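Local coordinates for protein AvrRxo1-ORF2 (Xanthomonas oryzae pv. oryzicola, PDB 4Z8T) that binds the type III effector AvrRxo1-ORF1, which carries a polynucleotide kinase domain, and probably acts as its chaperone-like partner, at residues F43-T54 with E65-M73. Sequence-based numbering, arbitrary orientation.
Sequences FDLEELEKICDT and ERNDIYERM
In the all-helical fold of this protein, the short helix 45-51 and its flanking loops pack across helix 63-77. The axes of 45-51 and 65-73 run nearly perpendicular, at 85°, and approach to 11.3 Å, the side chains meeting between them. Phe43 lies flat against the helix backbone: a chi1 of -174° puts CG anti to the backbone N and turns the ring to helix 65-73, where one face covers Glu71 CA in a CH-pi contact, 3.6 Å from the centroid. Its CZ comes 3.7 Å from Tyr70 CB. Asn67 OD1 meets the edge of this ring near its plane and also touches Leu45 CB at 3.5 Å. Tyr70 is held between two methyls, Thr54 CG2 over one face, 3.9 Å from the centroid, and Ile69 CG2 of its own helix over the opposite one. Beside it, Arg66 NE donates to Glu49 OE2 (3.0 Å, N-H...O 143°), a salt bridge whose carboxylate and guanidinium planes are nearly parallel, the oxygen lying somewhat out of the guanidinium plane. Thr54 OG1 adds a weak bond to the same oxygen. Glu65 hydrogen-bonds to Tyr164 N of the AvrRxo1-ORF1 chain, placing the contact beside the effector interface. This is near-orthogonal helix-helix packing, with Leu48, Thr54 and Tyr70 buried.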
loop_
_atom_site.group_PDB
_atom_site.type_symbol
_atom_site.label_atom_id
_atom_site.label_comp_id
_atom_site.label_asym_id
_atom_site.label_seq_id
_atom_site.Cartn_x
_atom_site.Cartn_y
_atom_site.Cartn_z
ATOM N N PHE B 43 -15.168 20.558 -10.613
ATOM C CA PHE B 43 -16.277 19.621 -10.756
ATOM C C PHE B 43 -17.637 20.301 -10.645
ATOM O O PHE B 43 -17.930 20.991 -9.661
ATOM C CB PHE B 43 -16.192 18.454 -9.773
ATOM C CG PHE B 43 -17.254 17.415 -10.004
ATOM C CD1 PHE B 43 -17.135 16.509 -11.049
ATOM C CD2 PHE B 43 -18.383 17.365 -9.203
ATOM C CE1 PHE B 43 -18.119 15.564 -11.281
ATOM C CE2 PHE B 43 -19.368 16.419 -9.430
ATOM C CZ PHE B 43 -19.234 15.521 -10.468
ATOM N N ASP B 44 -18.462 20.058 -11.663
ATOM C CA ASP B 44 -19.765 20.689 -11.830
ATOM C C ASP B 44 -20.756 19.586 -12.199
ATOM O O ASP B 44 -20.834 19.191 -13.360
ATOM C CB ASP B 44 -19.662 21.728 -12.958
ATOM C CG ASP B 44 -20.965 22.473 -13.222
ATOM O OD1 ASP B 44 -22.040 21.839 -13.324
ATOM O OD2 ASP B 44 -20.901 23.712 -13.369
ATOM N N LEU B 45 -21.503 19.091 -11.213
ATOM C CA LEU B 45 -22.423 17.969 -11.430
ATOM C C LEU B 45 -23.483 18.284 -12.484
ATOM O O LEU B 45 -23.797 17.448 -13.335
ATOM C CB LEU B 45 -23.093 17.549 -10.115
ATOM C CG LEU B 45 -24.113 16.411 -10.238
ATOM C CD1 LEU B 45 -23.443 15.137 -10.747
ATOM C CD2 LEU B 45 -24.846 16.153 -8.922
ATOM N N GLU B 46 -24.022 19.498 -12.430
ATOM C CA GLU B 46 -25.065 19.908 -13.360
ATOM C C GLU B 46 -24.571 19.960 -14.806
ATOM O O GLU B 46 -25.267 19.505 -15.714
ATOM C CB GLU B 46 -25.666 21.247 -12.930
ATOM C CG GLU B 46 -26.252 21.219 -11.524
ATOM C CD GLU B 46 -26.905 22.529 -11.128
ATOM O OE1 GLU B 46 -26.859 23.489 -11.931
ATOM O OE2 GLU B 46 -27.464 22.598 -10.012
ATOM N N GLU B 47 -23.377 20.505 -15.022
ATOM C CA GLU B 47 -22.794 20.489 -16.360
ATOM C C GLU B 47 -22.527 19.051 -16.774
ATOM O O GLU B 47 -22.693 18.694 -17.943
ATOM C CB GLU B 47 -21.489 21.287 -16.433
ATOM C CG GLU B 47 -20.856 21.265 -17.826
ATOM C CD GLU B 47 -19.390 21.669 -17.833
ATOM O OE1 GLU B 47 -18.929 22.278 -16.842
ATOM O OE2 GLU B 47 -18.696 21.377 -18.835
ATOM N N LEU B 48 -22.101 18.236 -15.809
ATOM C CA LEU B 48 -21.893 16.815 -16.055
ATOM C C LEU B 48 -23.201 16.180 -16.514
ATOM O O LEU B 48 -23.237 15.494 -17.536
ATOM C CB LEU B 48 -21.371 16.105 -14.800
ATOM C CG LEU B 48 -21.036 14.620 -14.995
ATOM C CD1 LEU B 48 -19.994 14.448 -16.084
ATOM C CD2 LEU B 48 -20.560 13.986 -13.700
ATOM N N GLU B 49 -24.273 16.437 -15.770
ATOM C CA GLU B 49 -25.579 15.835 -16.046
ATOM C C GLU B 49 -26.212 16.286 -17.366
ATOM O O GLU B 49 -27.285 15.809 -17.738
ATOM C CB GLU B 49 -26.533 16.072 -14.868
ATOM C CG GLU B 49 -26.249 15.159 -13.680
ATOM C CD GLU B 49 -26.982 15.565 -12.417
ATOM O OE1 GLU B 49 -27.525 16.689 -12.373
ATOM O OE2 GLU B 49 -27.006 14.760 -11.460
ATOM N N LYS B 50 -25.547 17.195 -18.071
ATOM C CA LYS B 50 -25.993 17.616 -19.396
ATOM C C LYS B 50 -25.503 16.665 -20.475
ATOM O O LYS B 50 -26.191 16.425 -21.468
ATOM C CB LYS B 50 -25.471 19.015 -19.721
ATOM C CG LYS B 50 -26.355 20.145 -19.248
ATOM C CD LYS B 50 -26.223 21.360 -20.162
ATOM C CE LYS B 50 -25.643 22.544 -19.415
ATOM N NZ LYS B 50 -26.002 22.474 -17.971
ATOM N N ILE B 51 -24.306 16.129 -20.268
ATOM C CA ILE B 51 -23.591 15.392 -21.304
ATOM C C ILE B 51 -23.650 13.875 -21.056
ATOM O O ILE B 51 -23.331 13.070 -21.936
ATOM C CB ILE B 51 -22.139 15.937 -21.427
ATOM C CG1 ILE B 51 -22.167 17.383 -21.940
ATOM C CG2 ILE B 51 -21.275 15.077 -22.332
ATOM C CD1 ILE B 51 -21.403 17.602 -23.251
ATOM N N CYS B 52 -24.099 13.485 -19.866
ATOM C CA CYS B 52 -24.311 12.069 -19.573
ATOM C C CYS B 52 -25.302 11.845 -18.440
ATOM O O CYS B 52 -25.663 12.773 -17.712
ATOM C CB CYS B 52 -22.988 11.368 -19.246
ATOM S SG CYS B 52 -22.186 11.974 -17.744
ATOM N N ASP B 53 -25.723 10.593 -18.296
ATOM C CA ASP B 53 -26.685 10.201 -17.280
ATOM C C ASP B 53 -25.984 9.679 -16.035
ATOM O O ASP B 53 -25.259 8.684 -16.097
ATOM C CB ASP B 53 -27.602 9.112 -17.836
ATOM C CG ASP B 53 -28.645 8.660 -16.838
ATOM O OD1 ASP B 53 -29.001 9.453 -15.943
ATOM O OD2 ASP B 53 -29.124 7.516 -16.967
ATOM N N THR B 54 -26.210 10.349 -14.908
ATOM C CA THR B 54 -25.651 9.938 -13.626
ATOM C C THR B 54 -26.708 9.264 -12.761
ATOM O O THR B 54 -26.462 8.942 -11.596
ATOM C CB THR B 54 -25.105 11.146 -12.847
ATOM O OG1 THR B 54 -26.138 12.131 -12.702
ATOM C CG2 THR B 54 -23.912 11.754 -13.570
ATOM N N GLU B 65 -25.678 11.604 -2.193
ATOM C CA GLU B 65 -24.928 10.431 -2.622
ATOM C C GLU B 65 -24.471 10.613 -4.066
ATOM O O GLU B 65 -23.386 10.175 -4.436
ATOM C CB GLU B 65 -25.752 9.144 -2.460
ATOM C CG GLU B 65 -24.912 7.858 -2.507
ATOM C CD GLU B 65 -25.728 6.594 -2.271
ATOM O OE1 GLU B 65 -25.207 5.483 -2.543
ATOM O OE2 GLU B 65 -26.886 6.710 -1.806
ATOM N N ARG B 66 -25.282 11.281 -4.878
ATOM C CA ARG B 66 -24.965 11.415 -6.300
ATOM C C ARG B 66 -23.778 12.339 -6.578
ATOM O O ARG B 66 -22.888 11.996 -7.360
ATOM C CB ARG B 66 -26.193 11.861 -7.093
ATOM C CG ARG B 66 -26.045 11.697 -8.593
ATOM C CD ARG B 66 -27.390 11.421 -9.261
ATOM N NE ARG B 66 -28.115 12.646 -9.583
ATOM C CZ ARG B 66 -28.982 13.240 -8.769
ATOM N NH1 ARG B 66 -29.238 12.724 -7.575
ATOM N NH2 ARG B 66 -29.593 14.352 -9.151
ATOM N N ASN B 67 -23.763 13.507 -5.946
ATOM C CA ASN B 67 -22.632 14.407 -6.104
ATOM C C ASN B 67 -21.379 13.752 -5.551
ATOM O O ASN B 67 -20.328 13.757 -6.197
ATOM C CB ASN B 67 -22.874 15.747 -5.407
ATOM C CG ASN B 67 -21.806 16.775 -5.746
ATOM O OD1 ASN B 67 -21.738 17.268 -6.874
ATOM N ND2 ASN B 67 -20.961 17.094 -4.774
ATOM N N ASP B 68 -21.503 13.170 -4.362
ATOM C CA ASP B 68 -20.365 12.562 -3.680
ATOM C C ASP B 68 -19.743 11.396 -4.459
ATOM O O ASP B 68 -18.528 11.206 -4.419
ATOM C CB ASP B 68 -20.742 12.141 -2.252
ATOM C CG ASP B 68 -20.971 13.338 -1.325
ATOM O OD1 ASP B 68 -21.523 14.366 -1.785
ATOM O OD2 ASP B 68 -20.596 13.251 -0.134
ATOM N N ILE B 69 -20.563 10.628 -5.172
ATOM C CA ILE B 69 -20.044 9.545 -6.005
ATOM C C ILE B 69 -19.197 10.083 -7.160
ATOM O O ILE B 69 -18.066 9.633 -7.379
ATOM C CB ILE B 69 -21.186 8.661 -6.574
ATOM C CG1 ILE B 69 -21.793 7.786 -5.475
ATOM C CG2 ILE B 69 -20.677 7.778 -7.693
ATOM C CD1 ILE B 69 -23.119 7.162 -5.865
ATOM N N TYR B 70 -19.733 11.047 -7.904
ATOM C CA TYR B 70 -19.069 11.486 -9.122
ATOM C C TYR B 70 -17.971 12.509 -8.900
ATOM O O TYR B 70 -16.983 12.511 -9.624
ATOM C CB TYR B 70 -20.074 11.951 -10.185
ATOM C CG TYR B 70 -20.848 10.784 -10.728
ATOM C CD1 TYR B 70 -20.250 9.878 -11.596
ATOM C CD2 TYR B 70 -22.153 10.558 -10.337
ATOM C CE1 TYR B 70 -20.943 8.788 -12.074
ATOM C CE2 TYR B 70 -22.854 9.477 -10.811
ATOM C CZ TYR B 70 -22.244 8.598 -11.677
ATOM O OH TYR B 70 -22.947 7.522 -12.142
ATOM N N GLU B 71 -18.138 13.369 -7.904
ATOM C CA GLU B 71 -17.082 14.327 -7.591
ATOM C C GLU B 71 -15.844 13.557 -7.154
ATOM O O GLU B 71 -14.738 13.802 -7.642
ATOM C CB GLU B 71 -17.518 15.310 -6.496
ATOM C CG GLU B 71 -16.364 15.773 -5.603
ATOM C CD GLU B 71 -16.462 17.226 -5.198
ATOM O OE1 GLU B 71 -17.293 17.958 -5.786
ATOM O OE2 GLU B 71 -15.694 17.640 -4.299
ATOM N N ARG B 72 -16.040 12.608 -6.246
ATOM C CA ARG B 72 -14.928 11.810 -5.743
ATOM C C ARG B 72 -14.287 10.978 -6.852
ATOM O O ARG B 72 -13.066 10.918 -6.959
ATOM C CB ARG B 72 -15.390 10.920 -4.589
ATOM C CG ARG B 72 -14.349 9.935 -4.127
ATOM C CD ARG B 72 -14.812 9.175 -2.899
ATOM N NE ARG B 72 -14.905 10.061 -1.748
ATOM C CZ ARG B 72 -13.851 10.460 -1.037
ATOM N NH1 ARG B 72 -14.028 11.270 -0.007
ATOM N NH2 ARG B 72 -12.622 10.046 -1.358
HETATM N N MSE B 73 -15.102 10.346 -7.689
HETATM C CA MSE B 73 -14.551 9.586 -8.809
HETATM C C MSE B 73 -13.712 10.480 -9.721
HETATM O O MSE B 73 -12.601 10.138 -10.107
HETATM C CB MSE B 73 -15.668 8.902 -9.606
HETATM C CG MSE B 73 -15.158 8.118 -10.783
HETATM SE SE MSE B 73 -16.662 7.386 -11.790
HETATM C CE MSE B 73 -17.437 6.363 -10.366
#